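Local structure of RagB/SusD domain protein (5J5U) at residues A[46-51]-A[416-421]; A[277-282]-A[410-415]. The protein binds chitin and, as a SusD homologue of a chitin-utilization locus, probably helps capture chitin or its fragments at the outer membrane. All blocks are in the same frame, centred on the assembly; numbering follows the deposited sequence.

Contact 1: residues A[46-51]-A[416-421]; sequences VQHYSG and IEAYSN
Val-46 meets helix 415-425 at Ala-418 and Tyr-419, and its CA lies 5.6 Å from the CA of Tyr-419, the closest CA pair between the two segments. Its two methyls divide the work: CG1 stands 4.1 Å from Ala-418 CB, while CG2 reaches main-chain atoms, 3.8 Å from Ala-418 O. With chi1 at 85°, CG1 falls between the backbone N and the carbonyl carbon, and in that position it also sits over the centre of the His-48 ring. Gln-47 then has a phi of 57° and is the C-prime residue of a Schellman motif. The amides of Gln-47 and His-48 bond back to carbonyls near the end of helix 31-45, so a capped helix C-terminus is set against the flank of a second helix in this largely helical SusD-like fold. The turn brings the His-48 ring to the same alanine: CE1 comes within 3.5 Å of Ala-418 CB, which approaches the ring obliquely, and NE2 is 3.9 Å from that methyl. Both ring nitrogens are hydrogen-bonded, ND1 to Ser-415 OG and NE2 to Trp-408 O, which fixes the ring's rotation. At Tyr-49 the chain enters strand 49-50.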
loop_
_atom_site.group_PDB
_atom_site.type_symbol
_atom_site.label_atom_id
_atom_site.label_comp_id
_atom_site.label_asym_id
_atom_site.label_seq_id
_atom_site.Cartn_x
_atom_site.Cartn_y
_atom_site.Cartn_z
ATOM N N VAL A 46 0.167 11.242 0.595
ATOM C CA VAL A 46 1.507 10.908 1.060
ATOM C C VAL A 46 2.569 11.422 0.044
ATOM O O VAL A 46 3.748 11.150 0.176
ATOM C CB VAL A 46 1.616 9.377 1.325
ATOM C CG1 VAL A 46 1.953 8.598 0.025
ATOM C CG2 VAL A 46 2.608 9.088 2.423
ATOM N N GLN A 47 2.116 12.227 -0.922
ATOM C CA GLN A 47 2.980 12.934 -1.847
ATOM C C GLN A 47 3.902 11.989 -2.623
ATOM O O GLN A 47 5.085 12.272 -2.846
ATOM C CB GLN A 47 3.771 13.998 -1.094
ATOM C CG GLN A 47 2.867 14.972 -0.352
ATOM C CD GLN A 47 3.611 16.196 0.251
ATOM O OE1 GLN A 47 4.816 16.145 0.528
ATOM N NE2 GLN A 47 2.873 17.288 0.466
ATOM N N HIS A 48 3.342 10.853 -3.025
ATOM C CA HIS A 48 3.948 10.029 -4.039
ATOM C C HIS A 48 3.856 10.749 -5.405
ATOM O O HIS A 48 4.793 10.692 -6.210
ATOM C CB HIS A 48 3.247 8.672 -4.116
ATOM C CG HIS A 48 3.803 7.650 -3.175
ATOM N ND1 HIS A 48 3.192 6.431 -2.960
ATOM C CD2 HIS A 48 4.897 7.665 -2.384
ATOM C CE1 HIS A 48 3.900 5.736 -2.084
ATOM N NE2 HIS A 48 4.935 6.467 -1.715
ATOM N N TYR A 49 2.731 11.422 -5.671
ATOM C CA TYR A 49 2.518 12.049 -6.991
ATOM C C TYR A 49 2.017 13.497 -6.964
ATOM O O TYR A 49 1.334 13.923 -6.007
ATOM C CB TYR A 49 1.495 11.241 -7.800
ATOM C CG TYR A 49 1.651 9.737 -7.742
ATOM C CD1 TYR A 49 2.591 9.084 -8.531
ATOM C CD2 TYR A 49 0.833 8.972 -6.934
ATOM C CE1 TYR A 49 2.722 7.722 -8.510
ATOM C CE2 TYR A 49 0.949 7.574 -6.908
ATOM C CZ TYR A 49 1.901 6.957 -7.701
ATOM O OH TYR A 49 2.040 5.580 -7.672
ATOM N N SER A 50 2.299 14.237 -8.037
ATOM C CA SER A 50 1.632 15.527 -8.259
ATOM C C SER A 50 1.619 15.933 -9.750
ATOM O O SER A 50 2.431 15.469 -10.535
ATOM C CB SER A 50 2.298 16.613 -7.398
ATOM O OG SER A 50 1.448 17.742 -7.260
ATOM N N GLY A 51 0.701 16.799 -10.154
ATOM C CA GLY A 51 0.732 17.272 -11.525
ATOM C C GLY A 51 -0.532 17.152 -12.338
ATOM O O GLY A 51 -0.882 18.079 -13.068
ATOM N N ILE A 416 -1.844 3.036 -0.607
ATOM C CA ILE A 416 -2.657 2.807 0.576
ATOM C C ILE A 416 -1.745 2.447 1.768
ATOM O O ILE A 416 -1.912 2.993 2.870
ATOM C CB ILE A 416 -3.698 1.706 0.335
ATOM C CG1 ILE A 416 -4.768 2.188 -0.635
ATOM C CG2 ILE A 416 -4.371 1.266 1.657
ATOM C CD1 ILE A 416 -5.812 1.114 -0.961
ATOM N N GLU A 417 -0.769 1.560 1.537
ATOM C CA GLU A 417 0.160 1.130 2.596
ATOM C C GLU A 417 1.104 2.242 3.051
ATOM O O GLU A 417 1.365 2.393 4.221
ATOM C CB GLU A 417 0.980 -0.075 2.143
ATOM C CG GLU A 417 0.155 -1.318 1.953
ATOM C CD GLU A 417 -0.811 -1.530 3.098
ATOM O OE1 GLU A 417 -0.342 -1.562 4.259
ATOM O OE2 GLU A 417 -2.030 -1.660 2.840
ATOM N N ALA A 418 1.611 3.012 2.107
ATOM C CA ALA A 418 2.436 4.149 2.438
ATOM C C ALA A 418 1.649 5.166 3.256
ATOM O O ALA A 418 2.186 5.742 4.183
ATOM C CB ALA A 418 2.964 4.789 1.191
ATOM N N TYR A 419 0.406 5.420 2.876
ATOM C CA TYR A 419 -0.496 6.344 3.591
ATOM C C TYR A 419 -0.707 5.872 5.020
ATOM O O TYR A 419 -0.659 6.672 5.949
ATOM C CB TYR A 419 -1.841 6.477 2.857
ATOM C CG TYR A 419 -2.922 7.301 3.561
ATOM C CD1 TYR A 419 -2.660 8.578 4.084
ATOM C CD2 TYR A 419 -4.222 6.820 3.652
ATOM C CE1 TYR A 419 -3.663 9.334 4.709
ATOM C CE2 TYR A 419 -5.239 7.561 4.270
ATOM C CZ TYR A 419 -4.962 8.809 4.813
ATOM O OH TYR A 419 -6.006 9.502 5.420
ATOM N N SER A 420 -0.912 4.566 5.200
ATOM C CA SER A 420 -1.053 4.025 6.555
ATOM C C SER A 420 0.256 4.153 7.369
ATOM O O SER A 420 0.235 4.580 8.534
ATOM C CB SER A 420 -1.521 2.567 6.504
ATOM O OG SER A 420 -2.798 2.464 5.879
ATOM N N ASN A 421 1.393 3.807 6.762
ATOM C CA ASN A 421 2.660 3.840 7.484
ATOM C C ASN A 421 3.048 5.285 7.815
ATOM O O ASN A 421 3.642 5.565 8.847
ATOM C CB ASN A 421 3.775 3.147 6.684
ATOM C CG ASN A 421 4.917 2.637 7.581
ATOM O OD1 ASN A 421 4.810 1.576 8.215
ATOM N ND2 ASN A 421 5.996 3.404 7.651
#

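Contact 2: residues A[277-282]-A[410-415]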
loop_
_atom_site.group_PDB
_atom_site.type_symbol
_atom_site.label_atom_id
_atom_site.label_comp_id
_atom_site.label_asym_id
_atom_site.label_seq_id
_atom_site.Cartn_x
_atom_site.Cartn_y
_atom_site.Cartn_z
ATOM N N LYS A 277 16.271 6.686 -12.108
ATOM C CA LYS A 277 15.982 6.558 -13.546
ATOM C C LYS A 277 15.212 5.285 -13.890
ATOM O O LYS A 277 14.647 5.168 -14.988
ATOM C CB LYS A 277 17.281 6.609 -14.371
ATOM C CG LYS A 277 18.190 7.768 -14.032
ATOM C CD LYS A 277 19.545 7.607 -14.718
ATOM C CE LYS A 277 20.332 8.899 -14.714
ATOM N NZ LYS A 277 21.639 8.723 -15.400
ATOM N N MET A 278 15.184 4.330 -12.962
ATOM C CA MET A 278 14.312 3.176 -13.128
ATOM C C MET A 278 12.859 3.640 -13.045
ATOM O O MET A 278 11.971 3.011 -13.610
ATOM C CB MET A 278 14.594 2.112 -12.061
ATOM C CG MET A 278 16.051 1.641 -12.006
ATOM S SD MET A 278 16.371 0.416 -10.717
ATOM C CE MET A 278 15.341 -0.937 -11.303
ATOM N N LEU A 279 12.626 4.741 -12.324
ATOM C CA LEU A 279 11.267 5.245 -12.086
ATOM C C LEU A 279 10.922 6.462 -12.951
ATOM O O LEU A 279 9.850 6.520 -13.538
ATOM C CB LEU A 279 11.081 5.614 -10.597
ATOM C CG LEU A 279 11.137 4.492 -9.563
ATOM C CD1 LEU A 279 11.251 5.039 -8.148
ATOM C CD2 LEU A 279 9.934 3.593 -9.692
ATOM N N ALA A 280 11.827 7.440 -13.007
ATOM C CA ALA A 280 11.535 8.728 -13.642
ATOM C C ALA A 280 12.140 8.895 -15.048
ATOM O O ALA A 280 13.266 8.479 -15.318
ATOM C CB ALA A 280 12.021 9.849 -12.756
ATOM N N THR A 281 11.392 9.547 -15.928
ATOM C CA THR A 281 11.915 9.955 -17.209
ATOM C C THR A 281 12.511 11.354 -17.059
ATOM O O THR A 281 12.014 12.166 -16.267
ATOM C CB THR A 281 10.835 9.983 -18.276
ATOM O OG1 THR A 281 9.883 11.002 -17.955
ATOM C CG2 THR A 281 10.148 8.631 -18.386
ATOM N N PRO A 282 13.580 11.644 -17.815
ATOM C CA PRO A 282 14.276 12.934 -17.680
ATOM C C PRO A 282 13.452 14.111 -18.197
ATOM O O PRO A 282 12.559 13.902 -19.004
ATOM C CB PRO A 282 15.533 12.737 -18.537
ATOM C CG PRO A 282 15.131 11.692 -19.562
ATOM C CD PRO A 282 14.204 10.766 -18.829
ATOM N N THR A 410 9.344 1.922 -1.015
ATOM C CA THR A 410 8.971 0.549 -1.315
ATOM C C THR A 410 7.475 0.415 -1.627
ATOM O O THR A 410 7.092 -0.382 -2.497
ATOM C CB THR A 410 9.379 -0.366 -0.131
ATOM O OG1 THR A 410 10.803 -0.544 -0.166
ATOM C CG2 THR A 410 8.723 -1.724 -0.206
ATOM N N TYR A 411 6.646 1.227 -0.961
ATOM C CA TYR A 411 5.199 1.204 -1.158
ATOM C C TYR A 411 4.723 2.043 -2.316
ATOM O O TYR A 411 3.523 2.296 -2.438
ATOM C CB TYR A 411 4.476 1.686 0.093
ATOM C CG TYR A 411 4.476 0.713 1.244
ATOM C CD1 TYR A 411 4.223 -0.644 1.048
ATOM C CD2 TYR A 411 4.756 1.145 2.519
ATOM C CE1 TYR A 411 4.236 -1.540 2.114
ATOM C CE2 TYR A 411 4.755 0.275 3.588
ATOM C CZ TYR A 411 4.503 -1.063 3.388
ATOM O OH TYR A 411 4.516 -1.910 4.480
ATOM N N LEU A 412 5.644 2.497 -3.161
ATOM C CA LEU A 412 5.250 3.230 -4.361
ATOM C C LEU A 412 4.377 2.331 -5.235
ATOM O O LEU A 412 4.626 1.129 -5.301
ATOM C CB LEU A 412 6.481 3.718 -5.121
ATOM C CG LEU A 412 6.224 4.746 -6.216
ATOM C CD1 LEU A 412 5.613 5.978 -5.596
ATOM C CD2 LEU A 412 7.544 5.087 -6.980
ATOM N N PHE A 413 3.337 2.905 -5.847
ATOM C CA PHE A 413 2.303 2.164 -6.584
ATOM C C PHE A 413 1.382 1.327 -5.678
ATOM O O PHE A 413 0.399 0.759 -6.155
ATOM C CB PHE A 413 2.926 1.261 -7.660
ATOM C CG PHE A 413 3.929 1.970 -8.522
ATOM C CD1 PHE A 413 3.630 3.200 -9.079
ATOM C CD2 PHE A 413 5.198 1.435 -8.727
ATOM C CE1 PHE A 413 4.560 3.871 -9.853
ATOM C CE2 PHE A 413 6.128 2.096 -9.500
ATOM C CZ PHE A 413 5.811 3.309 -10.071
ATOM N N ASN A 414 1.691 1.279 -4.382
ATOM C CA ASN A 414 0.785 0.733 -3.367
ATOM C C ASN A 414 0.592 1.790 -2.282
ATOM O O ASN A 414 1.013 1.618 -1.139
ATOM C CB ASN A 414 1.315 -0.569 -2.747
ATOM C CG ASN A 414 0.216 -1.360 -2.045
ATOM O OD1 ASN A 414 -0.886 -0.845 -1.810
ATOM N ND2 ASN A 414 0.518 -2.595 -1.673
ATOM N N SER A 415 -0.013 2.903 -2.681
ATOM C CA SER A 415 -0.035 4.095 -1.860
ATOM C C SER A 415 -0.894 3.968 -0.611
ATOM O O SER A 415 -0.693 4.732 0.334
ATOM C CB SER A 415 -0.502 5.303 -2.679
ATOM O OG SER A 415 0.448 5.606 -3.679
#
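Asn-414 N donates to Tyr-411 O at 2.9 Å, closing the type II beta turn whose two central residues, Leu-412 and Phe-413, meet Leu-279 of segment 277-282. No hydrogen bond crosses between the segments; the contact is apolar. The two leucines meet end on, tip to tip, with Leu-412 CD2 placed 3.9 Å from Leu-279 CD1 and equally 3.9 Å from Leu-279 CD2, so one methyl faces both branches. Leu-412 CG lies opposite the backbone N (chi1 -167°), which carries CD2 out to Leu-279. Leu-279 and Phe-413 run past one another, pointing opposite ways: Leu-279 CD2 is 4.1 Å from Phe-413 CE2 and approaches the ring obliquely. Phe-413 has a phi of 70°, as expected at the third position of a type II turn, and its ring is backed on one face by Leu-412 CG. The CA atoms of Leu-279 and Leu-412 remain 10.0 Å apart, so the side chains alone span the gap. Phe-260 of strand 259-260 touches all three residues and so belongs to the same buried cluster. What results is a tight turn joining helices 399-410 and 415-425, its apolar corner packed against helix 276-279, in a SusD-like domain of the TPR clan.

How the contacts relate
From the N terminus, the chain leaves helix 31-45 through 46-51, and contact 1 brings segment 416-421 back against 46-51, closing a loop with 364 residues between. Contact 2 is nested inside: it opens at 277-282 and closes at 410-415, with 127 residues between. The later segments are consecutive, which puts the contact centres about 11 Å apart. They also touch, with His-48 CG 3.5 Å from Leu-412 CD1 and Glu-417 CB 3.5 Å from Tyr-411 CD1. Together they join the end of helix 31-45 and the helix 276-279 region to the turn and start of helix 415-425, while strand 259-260 pairs with strand 49-50 beside them.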